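PDB 5JM6: aminopeptidase-like protein from Chaetomium thermophilum, which probably acts as a zinc-dependent aminopeptidase of the M18 family, assembled as a dodecamer and linked to the Cvt pathway of selective autophagy. Local coordinates for residues G124-H133 against Q380-D391; T427-L436 against G471-I479. All coordinates share one frame; numbering follows the deposited sequence.

Contact 1 of 2, residues G124-H133 against Q380-D391. With ZN (zinc ion), chain H.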
loop_
_atom_site.group_PDB
_atom_site.type_symbol
_atom_site.label_atom_id
_atom_site.label_comp_id
_atom_site.label_asym_id
_atom_site.label_seq_id
_atom_site.Cartn_x
_atom_site.Cartn_y
_atom_site.Cartn_z
ATOM N N GLY A 124 39.018 55.730 2.515
ATOM C CA GLY A 124 37.642 56.066 2.828
ATOM C C GLY A 124 36.740 56.019 1.609
ATOM O O GLY A 124 35.515 56.021 1.734
ATOM N N ASN A 125 37.346 55.980 0.426
ATOM C CA ASN A 125 36.591 55.848 -0.813
ATOM C C ASN A 125 36.092 54.422 -0.988
ATOM O O ASN A 125 36.708 53.472 -0.501
ATOM C CB ASN A 125 37.442 56.267 -2.013
ATOM C CG ASN A 125 37.709 57.759 -2.044
ATOM O OD1 ASN A 125 37.320 58.489 -1.133
ATOM N ND2 ASN A 125 38.380 58.221 -3.095
ATOM N N GLY A 126 34.972 54.277 -1.686
ATOM C CA GLY A 126 34.302 52.998 -1.788
ATOM C C GLY A 126 34.887 52.059 -2.818
ATOM O O GLY A 126 35.719 52.442 -3.639
ATOM N N ILE A 127 34.435 50.813 -2.764
ATOM C CA ILE A 127 34.871 49.788 -3.693
ATOM C C ILE A 127 33.689 49.311 -4.523
ATOM O O ILE A 127 32.617 49.037 -3.989
ATOM C CB ILE A 127 35.496 48.594 -2.952
ATOM C CG1 ILE A 127 36.516 49.092 -1.927
ATOM C CG2 ILE A 127 36.136 47.625 -3.933
ATOM C CD1 ILE A 127 36.660 48.197 -0.734
ATOM N N ALA A 128 33.882 49.228 -5.833
ATOM C CA ALA A 128 32.897 48.599 -6.697
ATOM C C ALA A 128 33.396 47.195 -7.007
ATOM O O ALA A 128 34.372 47.023 -7.737
ATOM C CB ALA A 128 32.690 49.407 -7.970
ATOM N N MET A 129 32.731 46.192 -6.443
ATOM C CA MET A 129 33.254 44.832 -6.489
ATOM C C MET A 129 32.267 43.810 -7.046
ATOM O O MET A 129 31.059 43.899 -6.826
ATOM C CB MET A 129 33.718 44.399 -5.090
ATOM C CG MET A 129 32.742 44.707 -3.960
ATOM S SD MET A 129 33.373 44.178 -2.352
ATOM C CE MET A 129 33.349 45.718 -1.435
ATOM N N ILE A 130 32.813 42.847 -7.783
ATOM C CA ILE A 130 32.052 41.724 -8.315
ATOM C C ILE A 130 32.638 40.417 -7.797
ATOM O O ILE A 130 33.853 40.221 -7.828
ATOM C CB ILE A 130 32.060 41.701 -9.856
ATOM C CG1 ILE A 130 31.636 43.058 -10.421
ATOM C CG2 ILE A 130 31.166 40.582 -10.380
ATOM C CD1 ILE A 130 31.846 43.182 -11.916
ATOM N N ALA A 131 31.773 39.529 -7.321
ATOM C CA ALA A 131 32.204 38.223 -6.843
ATOM C C ALA A 131 31.530 37.107 -7.634
ATOM O O ALA A 131 30.362 37.218 -8.006
ATOM C CB ALA A 131 31.909 38.076 -5.363
ATOM N N GLY A 132 32.277 36.040 -7.893
ATOM C CA GLY A 132 31.755 34.881 -8.593
ATOM C C GLY A 132 32.559 33.654 -8.212
ATOM O O GLY A 132 33.551 33.765 -7.492
ATOM N N HIS A 133 32.138 32.482 -8.681
ATOM C CA HIS A 133 32.897 31.262 -8.420
ATOM C C HIS A 133 33.341 30.598 -9.719
ATOM O O HIS A 133 32.621 30.612 -10.707
ATOM C CB HIS A 133 32.089 30.284 -7.559
ATOM C CG HIS A 133 30.908 29.673 -8.249
ATOM N ND1 HIS A 133 30.964 28.443 -8.870
ATOM C CD2 HIS A 133 29.628 30.096 -8.372
ATOM C CE1 HIS A 133 29.777 28.148 -9.367
ATOM N NE2 HIS A 133 28.947 29.134 -9.079
ATOM N N GLN A 380 33.678 53.089 6.623
ATOM C CA GLN A 380 33.390 54.258 5.811
ATOM C C GLN A 380 33.585 53.788 4.384
ATOM O O GLN A 380 32.810 54.121 3.488
ATOM C CB GLN A 380 34.304 55.441 6.135
ATOM C CG GLN A 380 34.048 56.092 7.478
ATOM C CD GLN A 380 34.858 57.362 7.665
ATOM O OE1 GLN A 380 34.738 58.307 6.887
ATOM N NE2 GLN A 380 35.698 57.385 8.696
ATOM N N THR A 381 34.628 52.986 4.191
ATOM C CA THR A 381 34.892 52.357 2.908
ATOM C C THR A 381 33.741 51.437 2.515
ATOM O O THR A 381 33.192 51.555 1.421
ATOM C CB THR A 381 36.202 51.548 2.931
ATOM O OG1 THR A 381 37.292 52.404 3.292
ATOM C CG2 THR A 381 36.474 50.941 1.567
ATOM N N TYR A 382 33.373 50.530 3.415
ATOM C CA TYR A 382 32.301 49.584 3.135
ATOM C C TYR A 382 30.979 50.307 2.854
ATOM O O TYR A 382 30.221 49.898 1.975
ATOM C CB TYR A 382 32.144 48.595 4.296
ATOM C CG TYR A 382 33.220 47.523 4.351
ATOM C CD1 TYR A 382 33.843 47.076 3.192
ATOM C CD2 TYR A 382 33.609 46.958 5.560
ATOM C CE1 TYR A 382 34.822 46.099 3.236
ATOM C CE2 TYR A 382 34.587 45.977 5.612
ATOM C CZ TYR A 382 35.189 45.552 4.446
ATOM O OH TYR A 382 36.164 44.579 4.489
ATOM N N ALA A 383 30.720 51.396 3.574
ATOM C CA ALA A 383 29.475 52.145 3.401
ATOM C C ALA A 383 29.390 52.842 2.043
ATOM O O ALA A 383 28.302 53.190 1.588
ATOM C CB ALA A 383 29.311 53.165 4.517
ATOM N N ARG A 384 30.536 53.070 1.412
ATOM C CA ARG A 384 30.563 53.677 0.085
ATOM C C ARG A 384 30.681 52.628 -1.016
ATOM O O ARG A 384 30.851 52.965 -2.188
ATOM C CB ARG A 384 31.700 54.694 -0.016
ATOM C CG ARG A 384 31.592 55.813 1.006
ATOM C CD ARG A 384 32.537 56.962 0.705
ATOM N NE ARG A 384 33.182 57.449 1.922
ATOM C CZ ARG A 384 32.775 58.503 2.622
ATOM N NH1 ARG A 384 31.718 59.202 2.227
ATOM N NH2 ARG A 384 33.429 58.861 3.718
ATOM N N SER A 385 30.617 51.356 -0.637
ATOM C CA SER A 385 30.828 50.289 -1.602
ATOM C C SER A 385 29.531 49.655 -2.089
ATOM O O SER A 385 28.444 49.955 -1.594
ATOM C CB SER A 385 31.726 49.212 -0.989
ATOM O OG SER A 385 33.010 49.733 -0.696
ATOM N N PHE A 386 29.667 48.775 -3.076
ATOM C CA PHE A 386 28.566 47.958 -3.559
ATOM C C PHE A 386 29.132 46.651 -4.099
ATOM O O PHE A 386 30.141 46.654 -4.806
ATOM C CB PHE A 386 27.772 48.701 -4.633
ATOM C CG PHE A 386 26.468 48.047 -4.984
ATOM C CD1 PHE A 386 26.422 47.008 -5.897
ATOM C CD2 PHE A 386 25.287 48.475 -4.404
ATOM C CE1 PHE A 386 25.226 46.406 -6.224
ATOM C CE2 PHE A 386 24.085 47.876 -4.728
ATOM C CZ PHE A 386 24.056 46.840 -5.640
ATOM N N LEU A 387 28.464 45.543 -3.799
ATOM C CA LEU A 387 28.935 44.231 -4.224
ATOM C C LEU A 387 27.933 43.549 -5.137
ATOM O O LEU A 387 26.817 43.241 -4.726
ATOM C CB LEU A 387 29.206 43.328 -3.018
ATOM C CG LEU A 387 29.444 41.864 -3.407
ATOM C CD1 LEU A 387 30.864 41.652 -3.919
ATOM C CD2 LEU A 387 29.110 40.898 -2.273
ATOM N N VAL A 388 28.333 43.305 -6.379
ATOM C CA VAL A 388 27.513 42.496 -7.261
ATOM C C VAL A 388 27.999 41.055 -7.172
ATOM O O VAL A 388 29.083 40.719 -7.649
ATOM C CB VAL A 388 27.565 42.996 -8.718
ATOM C CG1 VAL A 388 26.827 42.038 -9.635
ATOM C CG2 VAL A 388 26.972 44.395 -8.817
ATOM N N SER A 389 27.182 40.211 -6.550
ATOM C CA SER A 389 27.482 38.792 -6.416
ATOM C C SER A 389 26.819 38.060 -7.567
ATOM O O SER A 389 25.592 37.983 -7.636
ATOM C CB SER A 389 26.989 38.256 -5.070
ATOM O OG SER A 389 27.014 36.840 -5.039
ATOM N N SER A 390 27.624 37.526 -8.477
ATOM C CA SER A 390 27.073 37.033 -9.728
ATOM C C SER A 390 27.217 35.526 -9.915
ATOM O O SER A 390 28.320 35.006 -10.075
ATOM C CB SER A 390 27.712 37.773 -10.907
ATOM O OG SER A 390 29.071 37.419 -11.079
ATOM N N ASP A 391 26.076 34.840 -9.881
ATOM C CA ASP A 391 25.980 33.433 -10.252
ATOM C C ASP A 391 24.966 33.315 -11.382
ATOM O O ASP A 391 24.095 34.169 -11.521
ATOM C CB ASP A 391 25.559 32.566 -9.059
ATOM C CG ASP A 391 25.979 31.114 -9.217
ATOM O OD1 ASP A 391 26.496 30.761 -10.297
ATOM O OD2 ASP A 391 25.791 30.323 -8.267
HETATM ZN ZN ZN H . 26.856 28.948 -9.441
#
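Strands 127-133 and 386-390 run parallel as neighbours in the large mixed sheet, their axes 4.7 Å apart at closest approach and 18° from parallel. A128, M129, I130 and A131 pair with F386, L387, V388 and S389, and a ladder of backbone hydrogen bonds climbs from F386 N to I127 O up to S390 N to A131 O (2.8 Å). Ahead of the ladder, S385 OG, beside its own backbone N and anti to the carbonyl carbon (chi1 -63°), accepts from I127 N at 2.7 Å and donates to T381 O from above the carbonyl plane, on the face opposite R384 N. The S385 hydroxyl thus links the short helix 380-383 to the start of strand 127-133. Further back, R384 lays the edge of its guanidinium against G124, NE reaching G124 O at 2.7 Å. G126 CA lies against R384 O in a CA-H...O contact. On one sheet face M129 CG meets L387 CD1 (3.6 Å) with the two chains at about a right angle; L387 CD1 also touches A131 CB, and helix 353-368 covers M129. On the other face I130 and V388 pack beneath helix 495-514. At the C-terminal ends a zinc ion is held by H133 NE2 (2.1 Å) and both D391 oxygens, OD1 at 2.0 Å, with ring and carboxylate planes perpendicular; D306 completes this site and binds the second zinc too. D135 holds the ring at ND1, the metal at NE2. The strand register brings the two zinc ligands together and probably sets their spacing; the bidentate carboxylate probably offsets part of the metal's charge.

Contact 2 of 2, residues T427-L436 against G471-I479; sequences TTDSVSMAIL and GVKAADVGI
The N-terminal end of helix 430-443 and the loop leading into it lie across strand 473-481 of the large mixed sheet; segments 430-436 and 473-478 cross at -74°, their axes 7.9 Å apart at closest approach. T428 OG1 accepts D476 N at 3.0 Å and also bonds C419 O of the adjoining strand, so one hydroxyl ties the loop to two strands. T427 CG2 packs on A474 CB at 3.5 Å, while its OG1 makes a weak bond to D476 OD1. D429 is the N-cap of the helix: with CG between the backbone N and the carbonyl carbon (chi1 73°), OD1 is brought to S432 N in the first turn, accepting it at 2.9 Å from above the carboxylate plane. S432 OG lies close to both D429 OD1 and A474 O. K473 bends at chi2 to chi4, bringing its end near V431 and D429; its salt bridge to D429 OD2 is long (3.9 Å), and D429 OD2 also forms a salt bridge with R179 of a neighbouring subunit. Deeper in, L436 CD1 rests on A475 CB at 3.5 Å and meets V477 CG2 tip to tip, on the sheet face where F386 also touches L436.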
loop_
_atom_site.group_PDB
_atom_site.type_symbol
_atom_site.label_atom_id
_atom_site.label_comp_id
_atom_site.label_asym_id
_atom_site.label_seq_id
_atom_site.Cartn_x
_atom_site.Cartn_y
_atom_site.Cartn_z
ATOM N N THR A 427 19.434 38.620 -1.548
ATOM C CA THR A 427 20.242 39.822 -1.376
ATOM C C THR A 427 19.622 41.047 -2.046
ATOM O O THR A 427 19.530 42.114 -1.436
ATOM C CB THR A 427 21.658 39.630 -1.937
ATOM O OG1 THR A 427 22.339 38.605 -1.201
ATOM C CG2 THR A 427 22.444 40.913 -1.842
ATOM N N THR A 428 19.209 40.890 -3.299
ATOM C CA THR A 428 18.652 41.996 -4.069
ATOM C C THR A 428 17.442 42.591 -3.356
ATOM O O THR A 428 16.696 41.881 -2.680
ATOM C CB THR A 428 18.249 41.548 -5.487
ATOM O OG1 THR A 428 19.253 40.676 -6.019
ATOM C CG2 THR A 428 18.098 42.745 -6.404
ATOM N N ASP A 429 17.268 43.902 -3.488
ATOM C CA ASP A 429 16.160 44.598 -2.851
ATOM C C ASP A 429 15.852 45.870 -3.633
ATOM O O ASP A 429 16.507 46.154 -4.636
ATOM C CB ASP A 429 16.477 44.892 -1.376
ATOM C CG ASP A 429 17.512 45.994 -1.191
ATOM O OD1 ASP A 429 18.478 46.065 -1.977
ATOM O OD2 ASP A 429 17.366 46.783 -0.234
ATOM N N SER A 430 14.848 46.622 -3.190
ATOM C CA SER A 430 14.377 47.776 -3.954
ATOM C C SER A 430 15.482 48.813 -4.152
ATOM O O SER A 430 15.540 49.471 -5.190
ATOM C CB SER A 430 13.155 48.411 -3.279
ATOM O OG SER A 430 13.485 49.024 -2.047
ATOM N N VAL A 431 16.369 48.944 -3.173
ATOM C CA VAL A 431 17.491 49.863 -3.315
ATOM C C VAL A 431 18.534 49.305 -4.286
ATOM O O VAL A 431 18.979 50.011 -5.190
ATOM C CB VAL A 431 18.149 50.170 -1.961
ATOM C CG1 VAL A 431 19.365 51.060 -2.159
ATOM C CG2 VAL A 431 17.142 50.830 -1.025
ATOM N N SER A 432 18.909 48.040 -4.109
ATOM C CA SER A 432 19.863 47.401 -5.012
ATOM C C SER A 432 19.375 47.450 -6.457
ATOM O O SER A 432 20.149 47.734 -7.371
ATOM C CB SER A 432 20.121 45.948 -4.602
ATOM O OG SER A 432 20.588 45.867 -3.267
ATOM N N MET A 433 18.088 47.185 -6.660
ATOM C CA MET A 433 17.527 47.196 -8.006
ATOM C C MET A 433 17.502 48.607 -8.590
ATOM O O MET A 433 17.745 48.787 -9.781
ATOM C CB MET A 433 16.122 46.583 -8.013
ATOM C CG MET A 433 16.133 45.061 -8.099
ATOM S SD MET A 433 14.523 44.248 -8.201
ATOM C CE MET A 433 13.848 44.604 -6.583
ATOM N N ALA A 434 17.223 49.603 -7.754
ATOM C CA ALA A 434 17.208 50.989 -8.212
ATOM C C ALA A 434 18.577 51.394 -8.753
ATOM O O ALA A 434 18.676 52.049 -9.790
ATOM C CB ALA A 434 16.783 51.921 -7.087
ATOM N N ILE A 435 19.628 50.984 -8.050
ATOM C CA ILE A 435 20.995 51.294 -8.451
ATOM C C ILE A 435 21.376 50.609 -9.762
ATOM O O ILE A 435 21.880 51.253 -10.682
ATOM C CB ILE A 435 22.002 50.886 -7.355
ATOM C CG1 ILE A 435 21.751 51.692 -6.080
ATOM C CG2 ILE A 435 23.433 51.080 -7.836
ATOM C CD1 ILE A 435 22.368 51.081 -4.846
ATOM N N LEU A 436 21.128 49.305 -9.854
ATOM C CA LEU A 436 21.559 48.548 -11.026
ATOM C C LEU A 436 20.676 48.805 -12.245
ATOM O O LEU A 436 21.140 48.694 -13.377
ATOM C CB LEU A 436 21.596 47.051 -10.720
ATOM C CG LEU A 436 22.511 46.549 -9.601
ATOM C CD1 LEU A 436 22.232 45.083 -9.372
ATOM C CD2 LEU A 436 23.980 46.763 -9.930
ATOM N N GLY A 471 29.242 43.913 5.420
ATOM C CA GLY A 471 28.164 44.883 5.542
ATOM C C GLY A 471 28.044 45.816 4.349
ATOM O O GLY A 471 27.663 46.979 4.492
ATOM N N VAL A 472 28.366 45.296 3.170
ATOM C CA VAL A 472 28.350 46.080 1.944
ATOM C C VAL A 472 27.005 45.937 1.251
ATOM O O VAL A 472 26.399 44.868 1.252
ATOM C CB VAL A 472 29.490 45.643 0.990
ATOM C CG1 VAL A 472 29.382 46.330 -0.364
ATOM C CG2 VAL A 472 30.839 45.931 1.621
ATOM N N LYS A 473 26.534 47.035 0.682
ATOM C CA LYS A 473 25.314 47.037 -0.094
ATOM C C LYS A 473 25.514 46.090 -1.285
ATOM O O LYS A 473 26.590 46.062 -1.881
ATOM C CB LYS A 473 25.015 48.477 -0.495
ATOM C CG LYS A 473 23.587 48.885 -0.463
ATOM C CD LYS A 473 22.701 47.822 0.097
ATOM C CE LYS A 473 21.337 47.929 -0.551
ATOM N NZ LYS A 473 20.562 49.083 -0.053
ATOM N N ALA A 474 24.509 45.280 -1.606
ATOM C CA ALA A 474 24.735 44.165 -2.523
ATOM C C ALA A 474 23.497 43.728 -3.302
ATOM O O ALA A 474 22.365 44.021 -2.919
ATOM C CB ALA A 474 25.304 42.977 -1.751
ATOM N N ALA A 475 23.733 43.013 -4.398
ATOM C CA ALA A 475 22.664 42.424 -5.196
ATOM C C ALA A 475 23.123 41.104 -5.794
ATOM O O ALA A 475 24.316 40.907 -6.035
ATOM C CB ALA A 475 22.229 43.375 -6.294
ATOM N N ASP A 476 22.181 40.193 -6.024
ATOM C CA ASP A 476 22.495 38.993 -6.787
ATOM C C ASP A 476 22.080 39.149 -8.233
ATOM O O ASP A 476 20.943 39.500 -8.551
ATOM C CB ASP A 476 21.845 37.741 -6.204
ATOM C CG ASP A 476 22.660 37.139 -5.087
ATOM O OD1 ASP A 476 22.819 37.789 -4.040
ATOM O OD2 ASP A 476 23.228 36.049 -5.299
ATOM N N VAL A 477 23.028 38.849 -9.103
ATOM C CA VAL A 477 22.929 39.165 -10.507
ATOM C C VAL A 477 23.341 37.934 -11.300
ATOM O O VAL A 477 24.270 37.233 -10.912
ATOM C CB VAL A 477 23.817 40.384 -10.827
ATOM C CG1 VAL A 477 24.152 40.465 -12.272
ATOM C CG2 VAL A 477 23.143 41.664 -10.359
ATOM N N GLY A 478 22.645 37.642 -12.390
ATOM C CA GLY A 478 23.037 36.492 -13.173
ATOM C C GLY A 478 22.705 36.530 -14.642
ATOM O O GLY A 478 21.733 37.147 -15.075
ATOM N N ILE A 479 23.529 35.825 -15.405
ATOM C CA ILE A 479 23.316 35.644 -16.826
ATOM C C ILE A 479 22.469 34.390 -16.986
ATOM O O ILE A 479 22.786 33.352 -16.407
ATOM C CB ILE A 479 24.652 35.522 -17.585
ATOM C CG1 ILE A 479 25.534 36.739 -17.288
ATOM C CG2 ILE A 479 24.419 35.373 -19.079
ATOM C CD1 ILE A 479 26.885 36.705 -17.966
#

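Overall arrangement
Contact 1 closes before contact 2 opens along the chain, yet their centres lie only about 11 Å apart, because strands 386-394 and 473-481 are neighbours in the same mixed sheet. L387 N probably bonds K473 O, and S389 N probably bonds A475 O, which joins the two contacts edge to edge. Strand 386-394 thus sits between strands 127-133 and 473-481, and contact 2 adds helix 430-443 against the last of these. Contact 1 carries zinc ligands at its C-terminal end; D476 of contact 2 comes within about 9 Å of a zinc ion by its side chain. Both contacts also touch a second subunit, so the sheet that holds the metal site is close to a subunit interface of the dodecamer.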